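Local atomic coordinates of hydrolase (Thermus thermophilus, PDB entry 1UFO), a protein that is an alpha/beta hydrolase-fold enzyme that probably cleaves ester or related bonds by a serine-histidine-aspartate mechanism, its natural substrate not being established. Residues L28-L33 with A116-L121; E38-L43 with H217-L222; P45-R50 with A229-W234; R94-A99 with E125-R130; A134-G139 with P221-V226. All coordinates share one frame; numbering follows the deposited sequence.

All five contacts tie helices or loops to the central sheet of an alpha/beta hydrolase fold or to one another. Interaction 1 is the deepest, its centre about 2 Å from the centre of the chain, and purely apolar. Interactions 2, 3 and 5 all draw on helix 221-236 or the loop leading into it: interaction 2 adds a bridging water to leucine packing, interaction 5 sets a phenylalanine and a selenomethionine beside the probable active site, and interaction 3, farther out at the subunit boundary, brings in a salt bridge. Interaction 4 lies across the chain's centre from 2 and 5, where a phenylalanine meets helix 77-103 beside surface ion pairs.

Interaction 1 of 5, residues L28-L33 with A116-L121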
# COMPACT_ATOMS: atom_id res chain seq x y z
N LEU A 28 -17.67 -2.89 -8.03
CA LEU A 28 -18.73 -3.58 -7.28
C LEU A 28 -18.17 -3.83 -5.90
O LEU A 28 -17.14 -4.50 -5.78
CB LEU A 28 -19.15 -4.94 -7.97
CG LEU A 28 -20.14 -5.78 -7.14
CD1 LEU A 28 -21.45 -5.03 -6.85
CD2 LEU A 28 -20.47 -7.12 -7.96
N ALA A 29 -18.85 -3.31 -4.89
CA ALA A 29 -18.38 -3.43 -3.47
C ALA A 29 -19.29 -4.33 -2.69
O ALA A 29 -20.51 -4.19 -2.77
CB ALA A 29 -18.32 -2.02 -2.82
N LEU A 30 -18.69 -5.23 -1.92
CA LEU A 30 -19.35 -6.29 -1.16
C LEU A 30 -19.05 -6.08 0.30
O LEU A 30 -17.90 -6.14 0.74
CB LEU A 30 -18.85 -7.69 -1.56
CG LEU A 30 -18.93 -7.88 -3.09
CD1 LEU A 30 -18.35 -9.30 -3.42
CD2 LEU A 30 -20.40 -7.80 -3.66
N HIS A 31 -20.12 -5.76 1.05
CA HIS A 31 -20.00 -5.41 2.44
C HIS A 31 -19.70 -6.64 3.31
O HIS A 31 -19.73 -7.78 2.82
CB HIS A 31 -21.31 -4.68 2.87
CG HIS A 31 -22.52 -5.56 2.95
ND1 HIS A 31 -22.69 -6.51 3.94
CD2 HIS A 31 -23.62 -5.65 2.14
CE1 HIS A 31 -23.87 -7.11 3.77
NE2 HIS A 31 -24.46 -6.59 2.69
N GLY A 32 -19.50 -6.39 4.63
CA GLY A 32 -19.19 -7.50 5.52
C GLY A 32 -20.35 -7.93 6.40
O GLY A 32 -21.44 -7.38 6.26
N LEU A 33 -20.08 -8.88 7.30
CA LEU A 33 -21.14 -9.38 8.17
C LEU A 33 -21.65 -8.26 9.01
O LEU A 33 -20.87 -7.41 9.51
CB LEU A 33 -20.55 -10.53 9.01
CG LEU A 33 -21.57 -11.36 9.71
CD1 LEU A 33 -22.47 -12.07 8.70
CD2 LEU A 33 -20.81 -12.40 10.53
N ALA A 116 -14.69 -9.67 1.43
CA ALA A 116 -13.37 -9.96 0.86
C ALA A 116 -13.29 -11.47 0.60
O ALA A 116 -12.71 -11.92 -0.42
CB ALA A 116 -12.29 -9.53 1.86
N PHE A 117 -13.89 -12.27 1.51
CA PHE A 117 -13.88 -13.71 1.29
C PHE A 117 -14.72 -14.05 0.06
O PHE A 117 -14.36 -14.94 -0.70
CB PHE A 117 -14.46 -14.42 2.55
CG PHE A 117 -14.45 -15.91 2.41
CD1 PHE A 117 -13.25 -16.63 2.53
CD2 PHE A 117 -15.65 -16.61 2.16
CE1 PHE A 117 -13.23 -18.01 2.39
CE2 PHE A 117 -15.65 -18.00 2.06
CZ PHE A 117 -14.43 -18.70 2.16
N VAL A 118 -15.86 -13.35 -0.10
CA VAL A 118 -16.69 -13.57 -1.29
C VAL A 118 -15.89 -13.24 -2.55
O VAL A 118 -16.03 -13.92 -3.54
CB VAL A 118 -17.97 -12.72 -1.20
CG1 VAL A 118 -18.82 -12.84 -2.56
CG2 VAL A 118 -18.80 -13.27 -0.06
N ALA A 119 -15.12 -12.14 -2.53
CA ALA A 119 -14.26 -11.81 -3.69
C ALA A 119 -13.35 -13.02 -4.00
O ALA A 119 -13.13 -13.36 -5.19
CB ALA A 119 -13.44 -10.51 -3.36
N HIS A 120 -12.78 -13.63 -2.97
CA HIS A 120 -11.95 -14.82 -3.17
C HIS A 120 -12.75 -15.98 -3.78
O HIS A 120 -12.25 -16.63 -4.72
CB HIS A 120 -11.33 -15.20 -1.83
CG HIS A 120 -10.06 -14.48 -1.57
ND1 HIS A 120 -8.84 -14.88 -2.09
CD2 HIS A 120 -9.79 -13.38 -0.79
CE1 HIS A 120 -7.89 -14.08 -1.63
NE2 HIS A 120 -8.44 -13.16 -0.84
N LEU A 121 -13.94 -16.23 -3.27
CA LEU A 121 -14.78 -17.30 -3.81
C LEU A 121 -15.00 -17.03 -5.34
O LEU A 121 -14.97 -17.96 -6.14
CB LEU A 121 -16.15 -17.34 -3.15
CG LEU A 121 -16.24 -17.79 -1.70
CD1 LEU A 121 -17.59 -17.70 -1.16
CD2 LEU A 121 -15.71 -19.26 -1.65
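L30 reaches from the end of strand 25-30 to the side of helix 114-124, where one of its methyls overlaps the isopropyl group of V118. The closest approach is methyl to methyl, L30 CD1 to V118 CG1 at 3.7 Å, and the same leucine carbon lies 4.1 Å from V118 CB. The two side chains lie nearly perpendicular, and the overlap is carried by the CD1 branch. On the helix, CG1 is the V118 branch set opposite the backbone N (chi1 174°), and this turn brings it to the leucine. A119 adds a looser flank: its backbone N is 4.4 Å from L30 CD1. No hydrogen bond links the two segments, and the touching residues are all buried, so this is hydrophobic core close to the centre of the chain. Just beyond the strand, H31 turns away from the helix; its ND1 donates to G32 O at 2.8 Å, the acceptor lying nearly in the plane of the imidazole, while NE2 is hydrogen-bonded to A59 N. The L30 side chain also touches the segment that fits a nucleophile elbow, the tight strand-to-helix turn of this fold. Around the contact, strand 25-30 pairs with strands 52-56 and 107-112, helix 77-103 meets L30 through F88, and helix 37-42 packs against A29 and H31.

Interaction 2 of 5, residues E38-L43 with H217-L222; sequences EHILAL and HTLTPL
The loop that carries the probable catalytic histidine of this alpha/beta hydrolase fold runs on into helix 221-236, and here it packs through L219 against the end of helix 37-42. H217 itself fits a charge-relay triad, hydrogen-bonded through ND1 to D183 OD1 and through NE2 to S113 OG. Two residues downstream, L219 touches both I40 and L43 with its forked end. CD1 meets I40 CD1 at 3.9 Å and lies 4.1 Å from L43 CB, while L43 CD1 comes to L219 CB at 4.1 Å, so the two leucines lie against each other at an oblique angle. Extending its CG1 branch opposite the backbone N (chi1 -175°) lets I40 bring its terminal methyl in. At the start of the helix, T220 is the N-cap, its OG1 accepting from M223 N. The backbones are joined through a water, which donates to L43 O at 2.8 Å and to L219 O at 3.0 Å; L43 O is also packed by L219 CD2 at 3.5 Å.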
# COMPACT_ATOMS: atom_id res chain seq x y z
N GLU A 38 -25.14 0.48 1.98
CA GLU A 38 -24.79 1.88 2.20
C GLU A 38 -23.51 2.03 3.01
O GLU A 38 -22.76 2.96 2.74
CB GLU A 38 -25.91 2.60 3.00
CG GLU A 38 -27.27 2.60 2.29
CD GLU A 38 -28.07 1.28 2.35
OE1 GLU A 38 -29.04 1.17 1.54
OE2 GLU A 38 -27.76 0.37 3.14
N HIS A 39 -23.32 1.13 3.96
CA HIS A 39 -22.12 1.22 4.80
C HIS A 39 -20.84 1.03 3.96
O HIS A 39 -19.92 1.82 4.08
CB HIS A 39 -22.17 0.13 5.88
CG HIS A 39 -21.06 0.25 6.87
ND1 HIS A 39 -20.27 -0.82 7.23
CD2 HIS A 39 -20.60 1.32 7.56
CE1 HIS A 39 -19.38 -0.41 8.12
NE2 HIS A 39 -19.55 0.89 8.34
N ILE A 40 -20.80 -0.01 3.12
CA ILE A 40 -19.53 -0.22 2.39
C ILE A 40 -19.26 0.93 1.38
O ILE A 40 -18.11 1.39 1.28
CB ILE A 40 -19.54 -1.64 1.71
CG1 ILE A 40 -18.17 -1.90 1.05
CG2 ILE A 40 -20.58 -1.72 0.61
CD1 ILE A 40 -17.12 -2.05 2.08
N LEU A 41 -20.28 1.51 0.73
CA LEU A 41 -19.98 2.62 -0.20
C LEU A 41 -19.49 3.87 0.59
O LEU A 41 -18.63 4.60 0.10
CB LEU A 41 -21.19 2.96 -1.05
CG LEU A 41 -21.52 1.79 -2.02
CD1 LEU A 41 -22.53 2.38 -3.02
CD2 LEU A 41 -20.30 1.22 -2.76
N ALA A 42 -20.02 4.08 1.80
CA ALA A 42 -19.60 5.23 2.59
C ALA A 42 -18.13 5.13 3.04
O ALA A 42 -17.55 6.15 3.33
CB ALA A 42 -20.50 5.35 3.84
N LEU A 43 -17.61 3.90 3.05
CA LEU A 43 -16.20 3.71 3.48
C LEU A 43 -15.25 3.85 2.26
O LEU A 43 -14.02 3.60 2.44
CB LEU A 43 -16.09 2.27 4.10
CG LEU A 43 -16.83 2.12 5.46
CD1 LEU A 43 -16.99 0.63 5.77
CD2 LEU A 43 -16.15 2.91 6.56
N HIS A 217 -10.02 -4.02 12.88
CA HIS A 217 -11.01 -4.51 11.90
C HIS A 217 -12.01 -3.42 11.42
O HIS A 217 -13.27 -3.46 11.65
CB HIS A 217 -11.71 -5.76 12.53
CG HIS A 217 -12.46 -6.53 11.52
ND1 HIS A 217 -11.83 -7.30 10.58
CD2 HIS A 217 -13.79 -6.65 11.30
CE1 HIS A 217 -12.76 -7.90 9.83
NE2 HIS A 217 -13.96 -7.53 10.25
N THR A 218 -11.43 -2.42 10.77
CA THR A 218 -12.18 -1.33 10.15
C THR A 218 -11.49 -0.92 8.85
O THR A 218 -10.30 -1.02 8.69
CB THR A 218 -12.32 -0.06 11.04
OG1 THR A 218 -11.06 0.57 11.15
CG2 THR A 218 -12.77 -0.46 12.43
N LEU A 219 -12.32 -0.42 7.92
CA LEU A 219 -11.83 -0.02 6.61
C LEU A 219 -11.51 1.45 6.80
O LEU A 219 -12.36 2.32 6.77
CB LEU A 219 -12.94 -0.25 5.56
CG LEU A 219 -12.44 -0.30 4.08
CD1 LEU A 219 -13.52 -0.84 3.16
CD2 LEU A 219 -11.95 1.04 3.60
N THR A 220 -10.23 1.75 7.05
CA THR A 220 -9.82 3.14 7.38
C THR A 220 -9.70 4.01 6.15
O THR A 220 -9.51 3.53 5.03
CB THR A 220 -8.43 3.20 8.06
OG1 THR A 220 -7.45 2.74 7.10
CG2 THR A 220 -8.39 2.30 9.25
N PRO A 221 -9.74 5.32 6.33
CA PRO A 221 -9.61 6.22 5.19
C PRO A 221 -8.27 6.02 4.51
O PRO A 221 -8.23 6.12 3.29
CB PRO A 221 -9.68 7.62 5.78
CG PRO A 221 -10.66 7.42 7.03
CD PRO A 221 -10.08 6.04 7.59
N LEU A 222 -7.20 5.74 5.27
CA LEU A 222 -5.89 5.52 4.60
C LEU A 222 -5.95 4.23 3.71
O LEU A 222 -5.45 4.23 2.59
CB LEU A 222 -4.75 5.38 5.62
CG LEU A 222 -3.38 5.14 4.97
CD1 LEU A 222 -2.94 6.24 3.97
CD2 LEU A 222 -2.32 5.02 6.09
O HOH W 1 -12.80 4.53 4.84

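Interaction 3 of 5, residues P45-R50 with A229-W234; sequences PGYAER and AFLEHW
A salt bridge beside an apolar contact joins the loop between helix 37-42 and strand 52-56 to helix 221-236, near the boundary with the second subunit. R50 NH1 lies 2.7 Å from E232 OE2, with the carboxylate oxygen at the edge of the guanidinium, close to its plane. The hydrogen bond within this ion pair is weak, since the N-H...O angle is only 127°, and the two flat groups are turned 53° against each other. R50 bends twice along its chain, at chi2 and chi3, to bring its head to the glutamate, whose own chain is extended beyond CG; the arginine thus meets it almost squarely from the side. Farther inside, Y47 CE1 touches L231 CD1 at 4.0 Å, the methyl approaching the ring obliquely. The phenol oxygen Y47 OH is hydrogen-bonded to A224 O, a second polar tie to the same helix. Cutting R50 back to an alanine is likely to leave E232 OE2 without its partner in this loop and to remove the charged link between loop and helix. Across the interface, R50 packs on R50 of the second subunit. E232 OE1 has its own salt bridge with K24, so the carboxylate is shared between two positive groups, and this pairing is likely to favour its charged form despite burial.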
# COMPACT_ATOMS: atom_id res chain seq x y z
N PRO A 45 -14.59 6.77 0.38
CA PRO A 45 -14.61 8.19 0.00
C PRO A 45 -13.64 8.50 -1.15
O PRO A 45 -12.55 7.92 -1.25
CB PRO A 45 -14.22 8.88 1.32
CG PRO A 45 -13.20 7.94 1.91
CD PRO A 45 -13.94 6.58 1.69
N GLY A 46 -14.05 9.43 -2.02
CA GLY A 46 -13.25 9.84 -3.14
C GLY A 46 -13.22 8.98 -4.40
O GLY A 46 -12.70 9.39 -5.43
N TYR A 47 -13.78 7.79 -4.31
CA TYR A 47 -13.72 6.87 -5.42
C TYR A 47 -14.63 7.34 -6.57
O TYR A 47 -14.16 7.40 -7.69
CB TYR A 47 -14.13 5.46 -4.98
CG TYR A 47 -13.07 4.64 -4.26
CD1 TYR A 47 -12.80 3.38 -4.72
CD2 TYR A 47 -12.43 5.11 -3.13
CE1 TYR A 47 -11.83 2.52 -4.06
CE2 TYR A 47 -11.50 4.29 -2.43
CZ TYR A 47 -11.24 3.00 -2.93
OH TYR A 47 -10.35 2.20 -2.27
N ALA A 48 -15.85 7.72 -6.22
CA ALA A 48 -16.76 8.20 -7.28
C ALA A 48 -16.25 9.49 -7.86
O ALA A 48 -16.26 9.70 -9.11
CB ALA A 48 -18.16 8.30 -6.72
N GLU A 49 -15.70 10.35 -6.98
CA GLU A 49 -15.15 11.63 -7.48
C GLU A 49 -13.99 11.49 -8.44
O GLU A 49 -13.68 12.39 -9.25
CB GLU A 49 -14.75 12.48 -6.25
CG GLU A 49 -15.88 12.83 -5.37
CD GLU A 49 -16.35 11.75 -4.40
OE1 GLU A 49 -15.80 10.63 -4.38
OE2 GLU A 49 -17.29 12.02 -3.65
N ARG A 50 -13.31 10.34 -8.42
CA ARG A 50 -12.18 10.04 -9.27
C ARG A 50 -12.68 9.34 -10.54
O ARG A 50 -11.90 9.06 -11.46
CB ARG A 50 -11.25 9.14 -8.46
CG ARG A 50 -9.87 8.96 -8.87
CD ARG A 50 -9.09 10.26 -8.60
NE ARG A 50 -8.67 10.51 -7.23
CZ ARG A 50 -7.51 10.12 -6.66
NH1 ARG A 50 -6.60 9.39 -7.32
NH2 ARG A 50 -7.20 10.58 -5.45
N ALA A 229 -5.49 3.96 -5.32
CA ALA A 229 -4.25 4.03 -6.13
C ALA A 229 -4.02 2.69 -6.86
O ALA A 229 -3.65 2.70 -7.99
CB ALA A 229 -3.02 4.34 -5.20
N PHE A 230 -4.25 1.57 -6.18
CA PHE A 230 -4.06 0.26 -6.77
C PHE A 230 -4.99 0.08 -7.96
O PHE A 230 -4.54 -0.40 -8.99
CB PHE A 230 -4.32 -0.79 -5.68
CG PHE A 230 -4.00 -2.22 -6.11
CD1 PHE A 230 -2.68 -2.72 -5.96
CD2 PHE A 230 -4.99 -3.07 -6.57
CE1 PHE A 230 -2.40 -4.04 -6.27
CE2 PHE A 230 -4.69 -4.43 -6.88
CZ PHE A 230 -3.37 -4.92 -6.72
N LEU A 231 -6.27 0.46 -7.77
CA LEU A 231 -7.25 0.36 -8.90
C LEU A 231 -6.83 1.29 -10.05
O LEU A 231 -6.88 0.84 -11.19
CB LEU A 231 -8.63 0.80 -8.46
CG LEU A 231 -9.28 -0.12 -7.40
CD1 LEU A 231 -10.73 0.33 -7.16
CD2 LEU A 231 -9.16 -1.59 -7.81
N GLU A 232 -6.43 2.51 -9.78
CA GLU A 232 -6.07 3.37 -10.92
C GLU A 232 -4.84 2.84 -11.64
O GLU A 232 -4.80 2.91 -12.88
CB GLU A 232 -5.86 4.80 -10.54
CG GLU A 232 -7.16 5.42 -10.03
CD GLU A 232 -7.04 6.91 -9.88
OE1 GLU A 232 -7.89 7.61 -10.46
OE2 GLU A 232 -6.15 7.42 -9.17
N HIS A 233 -3.86 2.27 -10.89
CA HIS A 233 -2.67 1.73 -11.57
C HIS A 233 -3.10 0.63 -12.55
O HIS A 233 -2.67 0.61 -13.71
CB HIS A 233 -1.74 1.12 -10.49
CG HIS A 233 -0.52 0.51 -11.10
ND1 HIS A 233 0.50 1.27 -11.61
CD2 HIS A 233 -0.22 -0.79 -11.39
CE1 HIS A 233 1.38 0.46 -12.19
NE2 HIS A 233 0.96 -0.79 -12.08
N TRP A 234 -3.96 -0.30 -12.11
CA TRP A 234 -4.34 -1.39 -12.99
C TRP A 234 -5.33 -0.93 -14.10
O TRP A 234 -5.32 -1.50 -15.17
CB TRP A 234 -4.91 -2.61 -12.20
CG TRP A 234 -3.78 -3.25 -11.44
CD1 TRP A 234 -3.52 -3.24 -10.04
CD2 TRP A 234 -2.64 -3.87 -12.04
NE1 TRP A 234 -2.29 -3.79 -9.83
CE2 TRP A 234 -1.73 -4.20 -11.01
CE3 TRP A 234 -2.30 -4.19 -13.36
CZ2 TRP A 234 -0.48 -4.82 -11.27
CZ3 TRP A 234 -1.10 -4.82 -13.62
CH2 TRP A 234 -0.19 -5.12 -12.58

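Interaction 4 of 5, residues R94-A99 with E125-R130; sequences RVAEEA and EGFRPR
With CG set opposite its backbone N (chi1 179°), F127 sends its ring out from the loop after helix 114-124 to the flank of helix 77-103. There the far end of the ring meets two successive helix residues. A96 CB lies 3.6 Å from F127 CZ, and E97 CG is 4.1 Å from F127 CE1; both approach the ring obliquely. The methylene part of E97 runs past the phenylalanine in the opposite direction, its chain extended beyond CG (chi2 174°), so aliphatic carbon rather than carboxylate does the touching. The acid group is turned 58° from the ring plane, and its OE2 forms a salt bridge with R93 on the same helix. No hydrogen bond spans the two segments. A Schellman motif ends helix 114-124: G126 takes the positive-phi C-prime position, and F127 N supplies one of the bonds back to the last turn. E125 also reaches helix 77-103, through salt bridges to K89 and R93. The sheet backs the contact: F127 touches L109 and A96 touches L107, both on strand 107-112, while A96 also packs on L28 of strand 25-30, leaving the phenylalanine where two helices meet the strands.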
# COMPACT_ATOMS: atom_id res chain seq x y z
N ARG A 94 -23.62 -12.37 -10.92
CA ARG A 94 -24.68 -11.94 -11.89
C ARG A 94 -24.76 -10.42 -11.98
O ARG A 94 -24.86 -9.86 -13.11
CB ARG A 94 -26.04 -12.56 -11.53
CG ARG A 94 -26.08 -14.06 -11.89
CD ARG A 94 -27.46 -14.63 -11.71
NE ARG A 94 -27.83 -14.67 -10.29
CZ ARG A 94 -28.71 -13.90 -9.66
NH1 ARG A 94 -28.92 -14.06 -8.34
NH2 ARG A 94 -29.39 -12.96 -10.31
N VAL A 95 -24.63 -9.75 -10.84
CA VAL A 95 -24.67 -8.28 -10.85
C VAL A 95 -23.50 -7.72 -11.66
O VAL A 95 -23.65 -6.79 -12.45
CB VAL A 95 -24.65 -7.72 -9.40
CG1 VAL A 95 -24.43 -6.12 -9.41
CG2 VAL A 95 -26.02 -8.06 -8.69
N ALA A 96 -22.31 -8.24 -11.42
CA ALA A 96 -21.10 -7.77 -12.11
C ALA A 96 -21.19 -8.00 -13.59
O ALA A 96 -20.83 -7.13 -14.38
CB ALA A 96 -19.84 -8.49 -11.50
N GLU A 97 -21.61 -9.20 -13.99
CA GLU A 97 -21.70 -9.49 -15.42
C GLU A 97 -22.74 -8.59 -16.09
O GLU A 97 -22.46 -8.12 -17.19
CB GLU A 97 -21.95 -11.01 -15.64
CG GLU A 97 -20.76 -11.77 -15.19
CD GLU A 97 -20.99 -13.27 -15.23
OE1 GLU A 97 -22.19 -13.73 -15.17
OE2 GLU A 97 -19.95 -13.97 -15.25
N GLU A 98 -23.87 -8.29 -15.44
CA GLU A 98 -24.85 -7.40 -16.04
C GLU A 98 -24.28 -5.95 -16.08
O GLU A 98 -24.47 -5.22 -17.08
CB GLU A 98 -26.18 -7.42 -15.25
CG GLU A 98 -27.23 -6.35 -15.69
CD GLU A 98 -27.56 -6.43 -17.17
OE1 GLU A 98 -27.98 -5.37 -17.74
OE2 GLU A 98 -27.40 -7.55 -17.71
N ALA A 99 -23.58 -5.53 -15.04
CA ALA A 99 -23.10 -4.16 -15.03
C ALA A 99 -22.10 -3.97 -16.18
O ALA A 99 -22.05 -2.96 -16.87
CB ALA A 99 -22.39 -3.88 -13.63
N GLU A 125 -13.61 -19.32 -8.64
CA GLU A 125 -14.51 -19.97 -9.60
C GLU A 125 -14.36 -19.37 -10.99
O GLU A 125 -15.21 -19.56 -11.87
CB GLU A 125 -15.97 -19.96 -9.08
CG GLU A 125 -16.71 -18.68 -9.24
CD GLU A 125 -18.23 -18.84 -9.01
OE1 GLU A 125 -18.96 -17.98 -9.58
OE2 GLU A 125 -18.66 -19.80 -8.29
N GLY A 126 -13.27 -18.62 -11.18
CA GLY A 126 -12.93 -18.10 -12.50
C GLY A 126 -13.54 -16.79 -12.93
O GLY A 126 -13.51 -16.46 -14.13
N PHE A 127 -14.07 -16.02 -11.98
CA PHE A 127 -14.57 -14.68 -12.37
C PHE A 127 -13.29 -13.82 -12.56
O PHE A 127 -12.39 -13.87 -11.72
CB PHE A 127 -15.48 -14.12 -11.26
CG PHE A 127 -15.99 -12.77 -11.60
CD1 PHE A 127 -16.80 -12.60 -12.73
CD2 PHE A 127 -15.64 -11.70 -10.86
CE1 PHE A 127 -17.25 -11.34 -13.13
CE2 PHE A 127 -16.10 -10.40 -11.26
CZ PHE A 127 -16.90 -10.27 -12.40
N ARG A 128 -13.22 -13.03 -13.65
CA ARG A 128 -12.01 -12.32 -13.99
C ARG A 128 -12.17 -10.80 -14.13
O ARG A 128 -12.21 -10.26 -15.27
CB ARG A 128 -11.44 -12.90 -15.28
CG ARG A 128 -11.04 -14.37 -15.18
CD ARG A 128 -9.72 -14.58 -14.41
NE ARG A 128 -9.40 -15.98 -14.14
CZ ARG A 128 -8.88 -16.86 -15.00
NH1 ARG A 128 -8.70 -18.13 -14.59
NH2 ARG A 128 -8.50 -16.49 -16.23
N PRO A 129 -12.29 -10.08 -13.00
CA PRO A 129 -12.42 -8.62 -13.03
C PRO A 129 -11.00 -8.07 -13.33
O PRO A 129 -10.01 -8.83 -13.39
CB PRO A 129 -12.88 -8.25 -11.63
CG PRO A 129 -12.17 -9.34 -10.75
CD PRO A 129 -12.19 -10.61 -11.62
N ARG A 130 -10.89 -6.76 -13.49
CA ARG A 130 -9.62 -6.15 -13.78
C ARG A 130 -8.73 -6.06 -12.54
O ARG A 130 -7.53 -5.83 -12.68
CB ARG A 130 -9.84 -4.75 -14.37
CG ARG A 130 -10.31 -4.90 -15.83
CD ARG A 130 -9.05 -5.21 -16.75
NE ARG A 130 -8.15 -4.05 -16.73
CZ ARG A 130 -8.26 -3.00 -17.54
NH1 ARG A 130 -7.39 -1.98 -17.42
NH2 ARG A 130 -9.21 -2.97 -18.50

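Interaction 5 of 5, residues A134-G139 with P221-V226; sequences AFIGSG and PLMARV
F135 and I136, at the end of strand 132-135, both close on selenomethionine M223 of helix 221-236, and this is the tightly packed part of the contact. F135 CE2 comes to M223 O at 3.7 Å, the oxygen lying near the ring plane, and to M223 CB at 4.1 Å; the two side chains run antiparallel alongside each other. The CG2 methyl of I136 meets M223 SE at 4.0 Å, its side chain nearly perpendicular to that of M223. Extended beyond CG (chi2 176°), M223 carries the selenium across to the isoleucine. Looser is the flank at A224, whose N is 4.2 Å from F135 CE2. The touching residues are all buried; the outer side of the helix carries R225, partly exposed, whose CB points away from the strand and whose NH1 forms a salt bridge with E236 of the second subunit. I136 also touches residues of the probable triad, among them H217, so the selenomethionine sits one layer behind that site. Apart from backbone atoms of M223 and A224 beside the ring, the meeting surfaces are hydrocarbon and selenium. Cohesion probably comes from burial of apolar surface and van der Waals contact, with perhaps a slight electrostatic gain from the ring's positive rim facing M223 O.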
# COMPACT_ATOMS: atom_id res chain seq x y z
N ALA A 134 -9.25 -6.44 -1.34
CA ALA A 134 -9.77 -7.28 -0.26
C ALA A 134 -9.38 -6.55 1.03
O ALA A 134 -8.23 -6.59 1.49
CB ALA A 134 -9.09 -8.70 -0.34
N PHE A 135 -10.40 -5.88 1.61
CA PHE A 135 -10.17 -5.12 2.82
C PHE A 135 -10.50 -5.97 4.05
O PHE A 135 -11.49 -6.68 4.05
CB PHE A 135 -11.11 -3.94 2.89
CG PHE A 135 -10.85 -2.88 1.88
CD1 PHE A 135 -11.57 -2.85 0.66
CD2 PHE A 135 -9.95 -1.81 2.16
CE1 PHE A 135 -11.40 -1.80 -0.23
CE2 PHE A 135 -9.78 -0.77 1.28
CZ PHE A 135 -10.50 -0.74 0.05
N ILE A 136 -9.63 -5.89 5.05
CA ILE A 136 -9.82 -6.53 6.37
C ILE A 136 -10.39 -7.95 6.32
O ILE A 136 -11.30 -8.32 7.05
CB ILE A 136 -10.67 -5.57 7.32
CG1 ILE A 136 -12.15 -5.44 6.85
CG2 ILE A 136 -9.93 -4.18 7.38
CD1 ILE A 136 -12.91 -4.47 7.90
N GLY A 137 -9.77 -8.75 5.47
CA GLY A 137 -10.28 -10.09 5.24
C GLY A 137 -9.26 -11.14 4.91
O GLY A 137 -8.06 -10.94 5.09
N SER A 138 -9.77 -12.24 4.36
CA SER A 138 -8.95 -13.41 4.11
C SER A 138 -9.60 -14.33 3.09
O SER A 138 -10.83 -14.24 2.85
CB SER A 138 -8.81 -14.14 5.46
OG SER A 138 -8.23 -15.44 5.31
N GLY A 139 -8.75 -15.15 2.47
CA GLY A 139 -9.16 -16.15 1.48
C GLY A 139 -9.47 -17.53 2.09
O GLY A 139 -9.73 -18.47 1.35
N PRO A 221 -9.74 5.32 6.33
CA PRO A 221 -9.61 6.22 5.19
C PRO A 221 -8.27 6.02 4.51
O PRO A 221 -8.23 6.12 3.29
CB PRO A 221 -9.68 7.62 5.78
CG PRO A 221 -10.66 7.42 7.03
CD PRO A 221 -10.08 6.04 7.59
N LEU A 222 -7.20 5.74 5.27
CA LEU A 222 -5.89 5.52 4.60
C LEU A 222 -5.95 4.23 3.71
O LEU A 222 -5.45 4.23 2.59
CB LEU A 222 -4.75 5.38 5.62
CG LEU A 222 -3.38 5.14 4.97
CD1 LEU A 222 -2.94 6.24 3.97
CD2 LEU A 222 -2.32 5.02 6.09
N MSE A 223 -6.55 3.16 4.21
CA MSE A 223 -6.73 1.96 3.38
C MSE A 223 -7.53 2.32 2.13
O MSE A 223 -7.20 1.89 1.06
CB MSE A 223 -7.50 0.90 4.19
CG MSE A 223 -6.67 0.13 5.24
SE MSE A 223 -7.85 -1.02 6.19
CE MSE A 223 -6.82 -1.12 7.87
N ALA A 224 -8.59 3.11 2.26
CA ALA A 224 -9.35 3.40 1.06
C ALA A 224 -8.53 4.13 0.05
O ALA A 224 -8.63 3.87 -1.13
CB ALA A 224 -10.60 4.23 1.46
N ARG A 225 -7.74 5.11 0.50
CA ARG A 225 -6.91 5.90 -0.39
C ARG A 225 -5.85 5.02 -1.11
O ARG A 225 -5.64 5.15 -2.32
CB ARG A 225 -6.26 7.04 0.42
CG ARG A 225 -5.35 8.01 -0.46
CD ARG A 225 -6.27 8.72 -1.44
NE ARG A 225 -5.82 9.97 -2.10
CZ ARG A 225 -5.94 11.23 -1.62
NH1 ARG A 225 -5.53 12.21 -2.40
NH2 ARG A 225 -6.43 11.54 -0.42
N VAL A 226 -5.26 4.06 -0.38
CA VAL A 226 -4.28 3.18 -1.03
C VAL A 226 -4.97 2.25 -2.05
O VAL A 226 -4.45 1.95 -3.12
CB VAL A 226 -3.52 2.38 0.05
CG1 VAL A 226 -2.68 1.30 -0.59
CG2 VAL A 226 -2.63 3.35 0.81